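Local coordinates for outer membrane usher protein PapC (Escherichia coli, PDB 3L48) that serves as the outer-membrane usher that exports pilus subunits and helps assemble them into fibres, this chain being its C-terminal domain, at residues V28-G33 and P52-S57; C66-P71 and L80-T85. All coordinates share one frame; numbering follows the deposited sequence.

Interaction 1: V28-G33 and P52-S57; sequences VTSEKG and PGETLS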
loop_
_atom_site.group_PDB
_atom_site.type_symbol
_atom_site.label_atom_id
_atom_site.label_comp_id
_atom_site.label_asym_id
_atom_site.label_seq_id
_atom_site.Cartn_x
_atom_site.Cartn_y
_atom_site.Cartn_z
ATOM N N VAL A 28 1.964 3.483 4.869
ATOM C CA VAL A 28 1.647 3.590 3.452
ATOM C C VAL A 28 1.208 5.019 3.161
ATOM O O VAL A 28 0.275 5.529 3.783
ATOM C CB VAL A 28 0.520 2.624 3.053
ATOM C CG1 VAL A 28 0.335 2.625 1.545
ATOM C CG2 VAL A 28 0.830 1.222 3.549
ATOM N N THR A 29 1.881 5.666 2.218
ATOM C CA THR A 29 1.634 7.075 1.949
ATOM C C THR A 29 1.285 7.318 0.489
ATOM O O THR A 29 1.766 6.617 -0.404
ATOM C CB THR A 29 2.851 7.942 2.321
ATOM O OG1 THR A 29 4.006 7.461 1.627
ATOM C CG2 THR A 29 3.109 7.887 3.821
ATOM N N SER A 30 0.445 8.322 0.258
ATOM C CA SER A 30 0.019 8.684 -1.088
ATOM C C SER A 30 1.098 9.497 -1.788
ATOM O O SER A 30 2.071 9.922 -1.163
ATOM C CB SER A 30 -1.281 9.489 -1.035
ATOM O OG SER A 30 -1.079 10.728 -0.375
ATOM N N GLU A 31 0.923 9.704 -3.090
ATOM C CA GLU A 31 1.826 10.559 -3.848
ATOM C C GLU A 31 1.955 11.895 -3.130
ATOM O O GLU A 31 3.048 12.455 -3.019
ATOM C CB GLU A 31 1.289 10.791 -5.261
ATOM C CG GLU A 31 1.021 9.523 -6.054
ATOM C CD GLU A 31 0.449 9.810 -7.430
ATOM O OE1 GLU A 31 -0.265 10.826 -7.579
ATOM O OE2 GLU A 31 0.707 9.019 -8.361
ATOM N N LYS A 32 0.826 12.394 -2.636
ATOM C CA LYS A 32 0.767 13.688 -1.968
ATOM C C LYS A 32 1.543 13.685 -0.652
ATOM O O LYS A 32 1.919 14.740 -0.143
ATOM C CB LYS A 32 -0.690 14.086 -1.720
ATOM C CG LYS A 32 -1.590 13.941 -2.941
ATOM N N GLY A 33 1.776 12.496 -0.106
ATOM C CA GLY A 33 2.524 12.358 1.132
ATOM C C GLY A 33 1.652 12.051 2.337
ATOM O O GLY A 33 2.144 11.975 3.465
ATOM N N PRO A 52 -7.859 5.927 -6.964
ATOM C CA PRO A 52 -7.585 4.922 -7.997
ATOM C C PRO A 52 -6.571 5.439 -9.014
ATOM O O PRO A 52 -6.738 6.535 -9.544
ATOM C CB PRO A 52 -8.950 4.729 -8.664
ATOM C CG PRO A 52 -9.944 5.103 -7.605
ATOM C CD PRO A 52 -9.297 6.219 -6.834
ATOM N N GLY A 53 -5.525 4.661 -9.269
ATOM C CA GLY A 53 -4.533 5.029 -10.262
ATOM C C GLY A 53 -3.274 5.670 -9.703
ATOM O O GLY A 53 -2.281 5.814 -10.416
ATOM N N GLU A 54 -3.304 6.057 -8.430
ATOM C CA GLU A 54 -2.156 6.733 -7.834
ATOM C C GLU A 54 -1.051 5.758 -7.443
ATOM O O GLU A 54 -1.257 4.545 -7.403
ATOM C CB GLU A 54 -2.577 7.564 -6.619
ATOM C CG GLU A 54 -2.859 6.753 -5.369
ATOM C CD GLU A 54 -3.056 7.627 -4.144
ATOM O OE1 GLU A 54 -2.308 8.617 -3.992
ATOM O OE2 GLU A 54 -3.950 7.322 -3.326
ATOM N N THR A 55 0.127 6.302 -7.164
ATOM C CA THR A 55 1.260 5.508 -6.708
ATOM C C THR A 55 1.475 5.712 -5.215
ATOM O O THR A 55 1.673 6.836 -4.755
ATOM C CB THR A 55 2.557 5.884 -7.452
ATOM O OG1 THR A 55 2.395 5.634 -8.853
ATOM C CG2 THR A 55 3.734 5.065 -6.927
ATOM N N LEU A 56 1.429 4.623 -4.459
ATOM C CA LEU A 56 1.657 4.698 -3.025
ATOM C C LEU A 56 3.065 4.226 -2.708
ATOM O O LEU A 56 3.619 3.378 -3.408
ATOM C CB LEU A 56 0.641 3.841 -2.269
ATOM C CG LEU A 56 -0.843 4.106 -2.537
ATOM C CD1 LEU A 56 -1.707 3.275 -1.597
ATOM C CD2 LEU A 56 -1.171 5.584 -2.395
ATOM N N SER A 57 3.648 4.783 -1.656
ATOM C CA SER A 57 4.941 4.313 -1.185
ATOM C C SER A 57 4.779 3.648 0.177
ATOM O O SER A 57 4.002 4.106 1.016
ATOM C CB SER A 57 5.955 5.458 -1.119
ATOM O OG SER A 57 5.708 6.289 -0.003
HETATM O O HOH W 1 5.126 9.111 -0.996
#
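T29 pairs with S57, and V28 packs on L56, where two inner antiparallel strands meet in the four-stranded sheet of this Ig-like, Greek-key domain. T29 and S57 form a hydrogen-bonded pair: T29 N reaches S57 O at 2.9 Å, nearly straight at 168°, and S57 N returns a bond to T29 O. On the buried face, V28 CG1 lies 3.8 Å from L56 CD1. It gets there by standing anti to the backbone N (chi1 -173°). L47, from the other sheet, packs on both residues, while L56 CD2 tucks under the chain 3.6 Å from S30 CA.

Past T29 the strand gives way to a type I turn, S30 to G33, and the fit loosens. E31, exposed, stretches back along T55, where the model gives one bond to 52-57, T55 N to E31 OE2, to be read with caution because E31 is poorly ordered. That N-H comes from above the carboxylate plane, 47° out of it. E54 slides past E31 in the opposite direction, and the two carboxylate planes stand almost perpendicular. E54, buried, has OE1 3.2 Å from S30 CB, and OE2 accepts the backbone N-H of T51. An alanine in place of E54 would probably leave the T51 N-H without its side-chain acceptor and open a gap beside S30 CB.

On the opposite face from V28 and L56, T29 OG1 bonds N59 OD1, while S57 OG has a weak bond with N59 ND2. Water 1 ties S57 OG to S30 O, and T29 OG1 and S57 OG lie 2.6 Å apart.

Interaction 2: C66-P71 and L80-T85; sequences CQVNVP and LLLPCT
V68 and L82 meet at the apolar centre, their side chains crossing at about a right angle. The two branches of V68 divide the work. CG1, anti to the carbonyl carbon (chi1 -56°), is laid along the partner strand, 4.0 Å from L82 CB and 3.8 Å from C84 CB; CG2 meets L82 CD1. L56 backs V68 within its own sheet, and A12 and L14 of strand 10-16 touch L82, so this cluster belongs to the core of the β-sandwich.

Toward one end P71, just past the strand, packs on two leucines. It presents its CD and CG atoms to L80 CD1, the closer being CD at 3.6 Å, and L82 CD2 approaches the same CD. Toward the other end, C66 and C84 form a disulfide between the two sheets. Both cysteines were modelled in two conformers, so the fine geometry of the bridge is doubtful.

Beyond the sulfurs the contact turns polar. Q67 and T85 make a single antiparallel hydrogen-bonded bridge, with Q67 N to T85 O at 2.9 Å and T85 N to Q67 O at the same length. Both N-H groups point well at their acceptors, but Q67 N comes from above the carbonyl plane of T85, 49° out of it, and T85 N is tilted from that of Q67. One step inward the strands no longer bond directly. Water 2 spans the space instead, accepting from N69 N at 2.8 Å and donating to P83 O.

The strand directions differ by 142°, antiparallel but well splayed; a single bridge and a water do not merge them into one sheet. Between these two strands, the disulfide and the apolar contacts carry most of the link.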
loop_
_atom_site.group_PDB
_atom_site.type_symbol
_atom_site.label_atom_id
_atom_site.label_comp_id
_atom_site.label_asym_id
_atom_site.label_seq_id
_atom_site.Cartn_x
_atom_site.Cartn_y
_atom_site.Cartn_z
ATOM N N CYS A 66 9.465 0.469 -0.996
ATOM C CA CYS A 66 8.889 0.053 -2.270
ATOM C C CYS A 66 7.626 0.841 -2.591
ATOM O O CYS A 66 7.078 1.532 -1.732
ATOM C CB CYS A 66 8.603 -1.451 -2.272
ATOM S SG CYS A 66 7.949 -2.094 -0.715
ATOM N N GLN A 67 7.172 0.736 -3.834
ATOM C CA GLN A 67 5.988 1.455 -4.273
ATOM C C GLN A 67 4.995 0.531 -4.958
ATOM O O GLN A 67 5.376 -0.487 -5.536
ATOM C CB GLN A 67 6.375 2.613 -5.196
ATOM C CG GLN A 67 7.128 3.720 -4.480
ATOM C CD GLN A 67 7.405 4.920 -5.358
ATOM O OE1 GLN A 67 7.383 6.060 -4.890
ATOM N NE2 GLN A 67 7.662 4.675 -6.638
ATOM N N VAL A 68 3.717 0.893 -4.873
ATOM C CA VAL A 68 2.648 0.131 -5.499
ATOM C C VAL A 68 1.831 1.043 -6.402
ATOM O O VAL A 68 1.726 2.241 -6.157
ATOM C CB VAL A 68 1.703 -0.497 -4.448
ATOM C CG1 VAL A 68 2.485 -1.357 -3.463
ATOM C CG2 VAL A 68 0.942 0.586 -3.717
ATOM N N ASN A 69 1.267 0.468 -7.456
ATOM C CA ASN A 69 0.373 1.199 -8.339
ATOM C C ASN A 69 -1.066 0.766 -8.102
ATOM O O ASN A 69 -1.444 -0.364 -8.414
ATOM C CB ASN A 69 0.761 0.976 -9.803
ATOM C CG ASN A 69 2.188 1.390 -10.097
ATOM O OD1 ASN A 69 2.954 0.639 -10.700
ATOM N ND2 ASN A 69 2.555 2.592 -9.668
ATOM N N VAL A 70 -1.864 1.659 -7.530
ATOM C CA VAL A 70 -3.266 1.357 -7.284
ATOM C C VAL A 70 -4.008 1.298 -8.610
ATOM O O VAL A 70 -4.039 2.283 -9.346
ATOM C CB VAL A 70 -3.922 2.412 -6.384
ATOM C CG1 VAL A 70 -5.388 2.072 -6.151
ATOM C CG2 VAL A 70 -3.177 2.514 -5.059
ATOM N N PRO A 71 -4.600 0.138 -8.926
ATOM C CA PRO A 71 -5.336 -0.020 -10.185
ATOM C C PRO A 71 -6.371 1.089 -10.378
ATOM O O PRO A 71 -6.965 1.564 -9.407
ATOM C CB PRO A 71 -6.029 -1.375 -10.014
ATOM C CG PRO A 71 -5.150 -2.124 -9.070
ATOM C CD PRO A 71 -4.622 -1.091 -8.115
ATOM N N LEU A 80 -7.575 -6.222 -2.618
ATOM C CA LEU A 80 -6.740 -6.489 -3.779
ATOM C C LEU A 80 -5.259 -6.632 -3.438
ATOM O O LEU A 80 -4.760 -6.033 -2.483
ATOM C CB LEU A 80 -6.944 -5.424 -4.860
ATOM C CG LEU A 80 -6.234 -4.082 -4.691
ATOM C CD1 LEU A 80 -6.577 -3.166 -5.858
ATOM C CD2 LEU A 80 -6.600 -3.425 -3.371
ATOM N N LEU A 81 -4.576 -7.451 -4.230
ATOM C CA LEU A 81 -3.135 -7.615 -4.140
ATOM C C LEU A 81 -2.457 -6.361 -4.669
ATOM O O LEU A 81 -2.779 -5.890 -5.761
ATOM C CB LEU A 81 -2.694 -8.819 -4.977
ATOM C CG LEU A 81 -1.196 -9.124 -5.057
ATOM C CD1 LEU A 81 -0.692 -9.689 -3.737
ATOM C CD2 LEU A 81 -0.895 -10.086 -6.209
ATOM N N LEU A 82 -1.527 -5.815 -3.893
ATOM C CA LEU A 82 -0.695 -4.718 -4.376
ATOM C C LEU A 82 0.777 -5.129 -4.368
ATOM O O LEU A 82 1.440 -5.064 -3.333
ATOM C CB LEU A 82 -0.903 -3.455 -3.534
ATOM C CG LEU A 82 -2.308 -2.843 -3.558
ATOM C CD1 LEU A 82 -2.334 -1.551 -2.764
ATOM C CD2 LEU A 82 -2.765 -2.591 -4.989
ATOM N N PRO A 83 1.284 -5.583 -5.522
ATOM C CA PRO A 83 2.704 -5.933 -5.622
ATOM C C PRO A 83 3.566 -4.720 -5.312
ATOM O O PRO A 83 3.464 -3.697 -5.987
ATOM C CB PRO A 83 2.866 -6.333 -7.094
ATOM C CG PRO A 83 1.506 -6.773 -7.514
ATOM C CD PRO A 83 0.550 -5.881 -6.763
ATOM N N CYS A 84 4.414 -4.830 -4.295
ATOM C CA CYS A 84 5.271 -3.715 -3.903
ATOM C C CYS A 84 6.671 -3.844 -4.501
ATOM O O CYS A 84 7.441 -4.730 -4.130
ATOM C CB CYS A 84 5.348 -3.599 -2.379
ATOM S SG CYS A 84 5.855 -1.965 -1.796
ATOM N N THR A 85 6.991 -2.948 -5.430
ATOM C CA THR A 85 8.255 -2.996 -6.144
ATOM C C THR A 85 9.176 -1.866 -5.707
ATOM O O THR A 85 8.786 -0.696 -5.725
ATOM C CB THR A 85 8.039 -2.936 -7.668
ATOM O OG1 THR A 85 7.373 -1.715 -8.009
ATOM C CG2 THR A 85 7.187 -4.107 -8.125
HETATM O O HOH W 2 1.358 -2.337 -7.262
#

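In the fold
Strands 55-59 and 64-69, successive in the chain, put both interactions on the same sheet. L56 O probably accepts from V68 N, and E54 O from V70 N, so the backbone joins 52-57 to 66-71 directly, and L56 and V68 belong to one shared apolar core. Interaction 1 is the more buried and lies within that sheet: backbone pairing and small hydroxyls do the work, with an exposed carboxylate, E31, at the turn and a buried one, E54, beside it. Interaction 2, partly buried, crosses from the edge strand 64-69 to strand 78-84 of the other sheet. There a disulfide and apolar side chains take over, and backbone bonding shrinks to a single bridge.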